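Local coordinates for periplasmic His/Glu/Gln/Arg/opine family-binding protein (Silicibacter pomeroyi, PDB 3I6V) that binds lysine between its two lobes and, as a periplasmic solute-binding protein, probably delivers such amino acids to an ABC transporter, at residues 16-21 with 150-155; 84-89 with 197-202; 110-115 with 132-137. All blocks are in the same frame, centred on the assembly; numbering follows the deposited sequence.

Contact 1 of 3, residues 16-21 with 150-155; sequences PPYNFI and FADRDY
The cleft between the two lobes of this type II periplasmic-binding-protein fold is bridged where Y18, in the chain leading into the 19-21 strand region, meets D152, which closes strand 148-152 and serves as N-cap of helix 153-162. The evidence for a polar bridge is the bond from Y18 OH to D152 OD2, which measures 2.4 Å; a value that short makes the exact length doubtful, but the oxygen lies in the plane of the Y18 ring, at its edge. The two side chains approach from opposite directions, with ring and carboxylate planes 68° apart. D152 carries CG anti to its own backbone N (chi1 -180°), which sends the carboxylate across to Y18 while OD2 still receives the capping bond from Y155 N at 3.1 Å. That N-H arrives on the anti side of the carboxylate, 15° out of its plane. One oxygen thus takes a donor from each lobe, and the helix cap probably helps fix the carboxylate that Y18 meets. D154 adds a van der Waals touch, its CB lying 3.5 Å from Y18 OH. The ring of Y15, a residue of the lysine pocket, stacks on that of Y18 and also meets the Y155 ring, so the bridge borders the binding site. P16 O sits at the edge of the Y155 ring, 3.2 Å from Y155 CD1. A water completes this side of the contact, donating to P16 O at 2.7 Å and to Y155 O at 2.8 Å.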
# COMPACT_ATOMS: atom_id res chain seq x y z
N PRO A 16 2.63 -7.71 0.77
CA PRO A 16 3.98 -7.78 0.20
C PRO A 16 4.03 -7.16 -1.22
O PRO A 16 3.06 -7.23 -1.99
CB PRO A 16 4.28 -9.31 0.17
CG PRO A 16 2.92 -9.95 0.12
CD PRO A 16 2.01 -9.04 0.93
N PRO A 17 5.15 -6.55 -1.59
CA PRO A 17 6.38 -6.42 -0.87
C PRO A 17 6.46 -5.14 -0.01
O PRO A 17 7.52 -4.89 0.58
CB PRO A 17 7.41 -6.38 -2.02
CG PRO A 17 6.71 -5.75 -3.14
CD PRO A 17 5.24 -5.98 -2.94
N TYR A 18 5.39 -4.34 0.05
CA TYR A 18 5.40 -3.14 0.91
C TYR A 18 5.63 -3.50 2.38
O TYR A 18 6.54 -2.97 3.03
CB TYR A 18 4.04 -2.41 0.81
CG TYR A 18 3.70 -1.91 -0.56
CD1 TYR A 18 2.99 -2.73 -1.45
CD2 TYR A 18 4.06 -0.63 -0.97
CE1 TYR A 18 2.65 -2.27 -2.76
CE2 TYR A 18 3.73 -0.14 -2.28
CZ TYR A 18 3.01 -0.96 -3.14
OH TYR A 18 2.67 -0.51 -4.41
N ASN A 19 4.76 -4.36 2.90
CA ASN A 19 4.83 -4.81 4.28
C ASN A 19 4.27 -6.25 4.44
O ASN A 19 3.37 -6.68 3.71
CB ASN A 19 4.11 -3.84 5.23
CG ASN A 19 2.63 -3.72 4.94
OD1 ASN A 19 1.82 -4.56 5.40
ND2 ASN A 19 2.24 -2.68 4.19
N PHE A 20 4.84 -7.00 5.38
CA PHE A 20 4.35 -8.38 5.66
C PHE A 20 4.94 -8.87 6.98
O PHE A 20 5.87 -8.25 7.50
CB PHE A 20 4.61 -9.35 4.46
CG PHE A 20 6.07 -9.56 4.12
CD1 PHE A 20 6.72 -8.71 3.24
CD2 PHE A 20 6.77 -10.66 4.64
CE1 PHE A 20 8.07 -8.91 2.92
CE2 PHE A 20 8.11 -10.88 4.32
CZ PHE A 20 8.78 -10.01 3.46
N ILE A 21 4.36 -9.93 7.56
CA ILE A 21 4.93 -10.54 8.76
C ILE A 21 5.76 -11.73 8.27
O ILE A 21 5.25 -12.61 7.58
CB ILE A 21 3.84 -11.03 9.75
CG1 ILE A 21 2.83 -9.92 10.06
CG2 ILE A 21 4.49 -11.68 11.04
CD1 ILE A 21 3.45 -8.64 10.70
N PHE A 150 -9.03 -5.70 -9.03
CA PHE A 150 -8.43 -4.39 -9.35
C PHE A 150 -7.63 -3.94 -8.13
O PHE A 150 -8.18 -3.78 -7.05
CB PHE A 150 -9.55 -3.40 -9.68
CG PHE A 150 -9.07 -2.05 -10.18
CD1 PHE A 150 -8.35 -1.94 -11.37
CD2 PHE A 150 -9.37 -0.89 -9.45
CE1 PHE A 150 -7.93 -0.68 -11.83
CE2 PHE A 150 -8.97 0.37 -9.88
CZ PHE A 150 -8.24 0.49 -11.08
N ALA A 151 -6.33 -3.74 -8.31
CA ALA A 151 -5.42 -3.50 -7.20
C ALA A 151 -4.20 -2.77 -7.66
O ALA A 151 -4.02 -2.52 -8.85
CB ALA A 151 -4.99 -4.88 -6.55
N ASP A 152 -3.34 -2.45 -6.72
CA ASP A 152 -2.10 -1.76 -7.01
C ASP A 152 -1.22 -2.63 -7.89
O ASP A 152 -1.07 -3.86 -7.61
CB ASP A 152 -1.40 -1.48 -5.70
CG ASP A 152 -0.13 -0.77 -5.88
OD1 ASP A 152 -0.16 0.48 -6.03
OD2 ASP A 152 0.92 -1.46 -5.80
N ARG A 153 -0.67 -2.03 -8.94
CA ARG A 153 0.11 -2.75 -9.92
C ARG A 153 1.36 -3.36 -9.28
O ARG A 153 1.74 -4.50 -9.61
CB ARG A 153 0.53 -1.87 -11.11
CG ARG A 153 1.26 -2.68 -12.22
CD ARG A 153 1.59 -1.87 -13.50
NE ARG A 153 2.38 -2.73 -14.35
CZ ARG A 153 1.87 -3.61 -15.21
NH1 ARG A 153 0.56 -3.72 -15.40
NH2 ARG A 153 2.70 -4.37 -15.92
N ASP A 154 2.01 -2.64 -8.37
CA ASP A 154 3.20 -3.19 -7.77
C ASP A 154 2.94 -4.37 -6.83
O ASP A 154 3.83 -5.21 -6.63
CB ASP A 154 4.07 -2.11 -7.14
CG ASP A 154 4.71 -1.22 -8.20
OD1 ASP A 154 4.49 -1.46 -9.41
OD2 ASP A 154 5.41 -0.28 -7.83
N TYR A 155 1.73 -4.43 -6.27
CA TYR A 155 1.31 -5.57 -5.49
C TYR A 155 1.09 -6.76 -6.46
O TYR A 155 1.52 -7.91 -6.18
CB TYR A 155 0.03 -5.25 -4.71
CG TYR A 155 -0.61 -6.46 -4.05
CD1 TYR A 155 0.02 -7.13 -2.98
CD2 TYR A 155 -1.83 -6.95 -4.50
CE1 TYR A 155 -0.59 -8.25 -2.37
CE2 TYR A 155 -2.43 -8.04 -3.92
CZ TYR A 155 -1.81 -8.71 -2.87
OH TYR A 155 -2.45 -9.81 -2.37
O HOH W 1 2.79 -8.99 -3.99

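Contact 2 of 3, residues 84-89 with 197-202; sequences FTQNYI and AAITSM
This is a contact of helix 189-204 with the chain that leads into the interlobe hinge: T85 and Q86, where that chain turns a corner, lie against I199 and T200. The apolar part centres on I199, whose two branches divide the work. CD1 reaches T85, 3.6 Å from T85 OG1, with the T85 side chain roughly perpendicular to that of I199. CG2 is covered by Q86, 3.5 Å from Q86 CD, the two side chains overlapping lengthwise and running opposite ways; it also comes within 4.4 Å of Y88 CB. Q86 CG sits between the backbone N and the carbonyl carbon (chi1 64°), and the chain extends from there, which lays it along I199 CG2 toward T200. The polar part is a nearly linear bond: Q86 NE2 donates to T200 OG1 at 2.9 Å with an N-H...acceptor angle of 178°, and the acceptor lies in the amide plane. At the other end of that amide, OE1 accepts from K203 NZ and from a water 2.7 Å away, which probably fixes its rotation. T85 OG1 donates to Q86 O at 2.8 Å and accepts from M182 N. Cut back to an alanine, Q86 would probably leave I199 CG2 less covered, T200 OG1 without its amide donor and K203 short of one acceptor. Strand 83-89 pairs antiparallel with 180-184, as is typical of the two interlobe connections of type II periplasmic binding proteins.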
# COMPACT_ATOMS: atom_id res chain seq x y z
N PHE A 84 -0.93 13.55 6.05
CA PHE A 84 0.11 12.73 5.38
C PHE A 84 1.45 13.47 5.31
O PHE A 84 1.48 14.70 5.21
CB PHE A 84 -0.32 12.41 3.95
CG PHE A 84 -1.43 11.39 3.86
CD1 PHE A 84 -2.75 11.81 3.69
CD2 PHE A 84 -1.14 10.01 3.88
CE1 PHE A 84 -3.80 10.89 3.58
CE2 PHE A 84 -2.17 9.06 3.75
CZ PHE A 84 -3.50 9.49 3.61
N THR A 85 2.56 12.72 5.36
CA THR A 85 3.86 13.21 4.90
C THR A 85 3.79 13.38 3.40
O THR A 85 2.80 12.99 2.78
CB THR A 85 5.02 12.19 5.22
OG1 THR A 85 4.80 10.96 4.50
CG2 THR A 85 5.12 11.90 6.69
N GLN A 86 4.85 13.91 2.79
CA GLN A 86 5.05 13.80 1.36
C GLN A 86 5.08 12.31 0.96
O GLN A 86 5.29 11.45 1.82
CB GLN A 86 6.40 14.44 0.99
CG GLN A 86 7.59 13.67 1.62
CD GLN A 86 8.89 14.42 1.40
OE1 GLN A 86 9.38 14.55 0.28
NE2 GLN A 86 9.43 14.93 2.48
N ASN A 87 4.91 12.02 -0.32
CA ASN A 87 4.99 10.63 -0.74
C ASN A 87 6.43 10.04 -0.56
O ASN A 87 7.43 10.79 -0.52
CB ASN A 87 4.36 10.36 -2.12
CG ASN A 87 5.04 11.13 -3.30
OD1 ASN A 87 6.26 11.36 -3.35
ND2 ASN A 87 4.22 11.47 -4.28
N TYR A 88 6.52 8.73 -0.36
CA TYR A 88 7.81 8.08 -0.30
C TYR A 88 7.96 7.02 -1.39
O TYR A 88 9.05 6.46 -1.58
CB TYR A 88 8.14 7.58 1.09
CG TYR A 88 7.13 6.61 1.65
CD1 TYR A 88 6.20 7.02 2.62
CD2 TYR A 88 7.09 5.28 1.21
CE1 TYR A 88 5.25 6.12 3.15
CE2 TYR A 88 6.16 4.37 1.73
CZ TYR A 88 5.26 4.79 2.70
OH TYR A 88 4.33 3.90 3.18
N ILE A 89 6.88 6.77 -2.12
CA ILE A 89 6.94 6.13 -3.42
C ILE A 89 6.13 7.04 -4.36
O ILE A 89 5.08 7.53 -3.96
CB ILE A 89 6.35 4.70 -3.42
CG1 ILE A 89 6.90 3.87 -2.24
CG2 ILE A 89 6.58 3.97 -4.81
CD1 ILE A 89 6.27 2.46 -2.14
N ALA A 197 11.24 15.66 7.11
CA ALA A 197 12.64 16.03 7.00
C ALA A 197 13.49 14.78 6.72
O ALA A 197 14.38 14.81 5.90
CB ALA A 197 13.12 16.76 8.27
N ALA A 198 13.17 13.65 7.36
CA ALA A 198 13.90 12.39 7.05
C ALA A 198 13.67 11.88 5.62
O ALA A 198 14.63 11.48 4.92
CB ALA A 198 13.59 11.31 8.11
N ILE A 199 12.42 11.92 5.16
CA ILE A 199 12.13 11.52 3.79
C ILE A 199 12.88 12.40 2.76
O ILE A 199 13.46 11.88 1.80
CB ILE A 199 10.60 11.52 3.50
CG1 ILE A 199 9.89 10.46 4.35
CG2 ILE A 199 10.34 11.28 2.01
CD1 ILE A 199 8.37 10.63 4.44
N THR A 200 12.83 13.72 2.95
CA THR A 200 13.52 14.65 2.05
C THR A 200 15.03 14.34 1.94
O THR A 200 15.56 14.25 0.84
CB THR A 200 13.28 16.10 2.49
OG1 THR A 200 11.90 16.41 2.32
CG2 THR A 200 14.14 17.10 1.65
N SER A 201 15.68 14.14 3.08
CA SER A 201 17.10 13.72 3.13
C SER A 201 17.38 12.42 2.34
O SER A 201 18.42 12.32 1.67
CB SER A 201 17.55 13.58 4.60
OG SER A 201 17.17 12.30 5.15
N MET A 202 16.46 11.45 2.36
CA MET A 202 16.67 10.21 1.58
C MET A 202 16.45 10.42 0.08
O MET A 202 17.03 9.70 -0.76
CB MET A 202 15.76 9.07 2.09
CG MET A 202 16.05 8.61 3.52
SD MET A 202 15.11 7.16 4.07
CE MET A 202 15.61 6.03 2.83
O HOH W 2 10.99 16.49 -0.62

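Contact 3 of 3, residues 110-115 with 132-137; sequences AAQTAT and ATPEET. With LYS (lysine), chain B.
Q112 lies alongside the ring of P134, the two side chains running in parallel: its OE1 is 3.5 Å from P134 CG, and its NE2 is 3.6 Å from P134 CD. With CG anti to the backbone N (chi1 -178°) and the chain extended beyond it, the amide is carried from the end of strand 108-112 to the start of helix 134-142. There NE2 donates to A132 O at 3.0 Å, with an N-H...acceptor angle of 154°. The donor stands above the carbonyl plane, 37° out of it, so the bond is formed off the lone-pair direction. NE2 also donates to E12 OE2, and OE1 accepts from NZ of the bound lysine at 2.7 Å. P134 CG packs beside that same ammonium group.

T137 turns its methyl onto the strand backbone, CG2 lying 3.5 Å from Q112 N. The helix start is organised by a capping box: T133 OG1 accepts from E136 N at 3.2 Å, while E136 OE1 accepts the N-H of T133 from above its carboxylate plane. T115 OG1 donates to Q112 O at 2.7 Å and itself caps helix 116-123 through A118 N. This helix joins the parallel strands 108-112 and 127-131 in a beta-alpha-beta crossover, with the pocket residues Q112, T115 and P134 at or just beyond the C-terminal ends of the two strands.

The chemistry implies a fixed amide orientation: NE2 gives its hydrogens to A132 O and E12, so OE1 is left to face the ligand ammonium. A neutral carbonyl thus works beside the E12 carboxylate, whose OE1 is also hydrogen-bonded to the lysine, and the positive charge would probably polarise it.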
# COMPACT_ATOMS: atom_id res chain seq x y z
N ALA A 110 -13.26 -7.83 -7.69
CA ALA A 110 -12.82 -7.86 -6.30
C ALA A 110 -11.87 -6.67 -6.04
O ALA A 110 -11.04 -6.33 -6.88
CB ALA A 110 -12.07 -9.18 -6.00
N ALA A 111 -12.00 -6.07 -4.87
CA ALA A 111 -11.04 -5.04 -4.43
C ALA A 111 -10.99 -5.10 -2.92
O ALA A 111 -11.98 -5.44 -2.25
CB ALA A 111 -11.47 -3.63 -4.89
N GLN A 112 -9.85 -4.73 -2.37
CA GLN A 112 -9.75 -4.59 -0.93
C GLN A 112 -10.62 -3.46 -0.39
O GLN A 112 -10.67 -2.35 -0.97
CB GLN A 112 -8.29 -4.41 -0.49
CG GLN A 112 -8.13 -4.30 1.06
CD GLN A 112 -6.69 -4.36 1.52
OE1 GLN A 112 -5.78 -4.03 0.78
NE2 GLN A 112 -6.47 -4.81 2.74
N THR A 113 -11.28 -3.72 0.74
CA THR A 113 -12.10 -2.72 1.41
C THR A 113 -11.30 -1.46 1.75
O THR A 113 -10.12 -1.55 2.02
CB THR A 113 -12.69 -3.27 2.75
OG1 THR A 113 -13.35 -4.52 2.49
CG2 THR A 113 -13.71 -2.36 3.27
N ALA A 114 -11.97 -0.31 1.76
CA ALA A 114 -11.34 0.96 2.17
C ALA A 114 -10.09 1.33 1.36
O ALA A 114 -9.11 1.81 1.93
CB ALA A 114 -11.00 0.96 3.72
N THR A 115 -10.11 1.09 0.04
CA THR A 115 -8.98 1.48 -0.81
C THR A 115 -9.46 2.38 -1.96
O THR A 115 -10.66 2.43 -2.28
CB THR A 115 -8.26 0.26 -1.45
OG1 THR A 115 -9.18 -0.48 -2.23
CG2 THR A 115 -7.59 -0.65 -0.36
N ALA A 132 -11.43 -8.01 3.08
CA ALA A 132 -10.64 -7.42 4.17
C ALA A 132 -9.15 -7.39 3.87
O ALA A 132 -8.46 -6.45 4.30
CB ALA A 132 -10.92 -8.18 5.51
N THR A 133 -8.62 -8.38 3.16
CA THR A 133 -7.17 -8.46 3.00
C THR A 133 -6.81 -8.56 1.53
O THR A 133 -7.66 -8.96 0.73
CB THR A 133 -6.57 -9.71 3.72
OG1 THR A 133 -6.97 -10.89 3.00
CG2 THR A 133 -7.01 -9.79 5.23
N PRO A 134 -5.56 -8.24 1.17
CA PRO A 134 -5.18 -8.34 -0.24
C PRO A 134 -5.21 -9.80 -0.75
O PRO A 134 -5.70 -10.09 -1.86
CB PRO A 134 -3.75 -7.82 -0.24
CG PRO A 134 -3.69 -6.86 0.99
CD PRO A 134 -4.46 -7.70 1.99
N GLU A 135 -4.73 -10.74 0.06
CA GLU A 135 -4.75 -12.13 -0.37
C GLU A 135 -6.16 -12.64 -0.67
O GLU A 135 -6.33 -13.44 -1.58
CB GLU A 135 -4.02 -13.05 0.63
CG GLU A 135 -3.91 -14.55 0.11
CD GLU A 135 -3.32 -14.72 -1.34
OE1 GLU A 135 -2.42 -13.93 -1.79
OE2 GLU A 135 -3.77 -15.69 -2.04
N GLU A 136 -7.17 -12.19 0.06
CA GLU A 136 -8.56 -12.61 -0.21
C GLU A 136 -9.08 -12.18 -1.60
O GLU A 136 -9.88 -12.90 -2.23
CB GLU A 136 -9.51 -12.12 0.89
CG GLU A 136 -9.43 -12.95 2.20
CD GLU A 136 -9.92 -12.18 3.44
OE1 GLU A 136 -10.47 -11.07 3.32
OE2 GLU A 136 -9.74 -12.70 4.57
N THR A 137 -8.66 -11.01 -2.06
CA THR A 137 -9.00 -10.57 -3.42
C THR A 137 -8.37 -11.47 -4.48
O THR A 137 -9.00 -11.73 -5.50
CB THR A 137 -8.58 -9.08 -3.71
OG1 THR A 137 -7.15 -8.97 -3.79
CG2 THR A 137 -9.10 -8.16 -2.60
N LYS B . -2.60 2.47 -2.27
CA LYS B . -4.02 1.99 -2.24
C LYS B . -4.84 2.79 -1.26
O LYS B . -4.26 3.58 -0.51
CB LYS B . -4.07 0.48 -1.89
CG LYS B . -3.64 0.14 -0.47
CD LYS B . -3.67 -1.42 -0.26
CE LYS B . -3.31 -1.85 1.21
NZ LYS B . -3.25 -3.40 1.30
OXT LYS B . -6.09 2.63 -1.19

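Contact 3 adjoins the 150-155 side of contact 1, in the lobe those segments share, the two contact centres being 11 Å apart: strands 108-112 and 148-152 are neighbours in one sheet, with F150 N 3.0 Å from A110 O in a probable hydrogen bond, and Y155 OH packs 3.2 Å from P134 CB. Contact 1 also reaches contact 2, whose centre is 20 Å from its own, through Y18 CE2 and I89 CD1 at 3.6 Å. Contacts 2 and 3 do not touch; about 10 Å separates their nearest atoms. Contact 3 holds the lysine directly, the D152 side chain of contact 1 is about 5 Å from it, and in contact 2 the Y88 side chain is about 9 Å away.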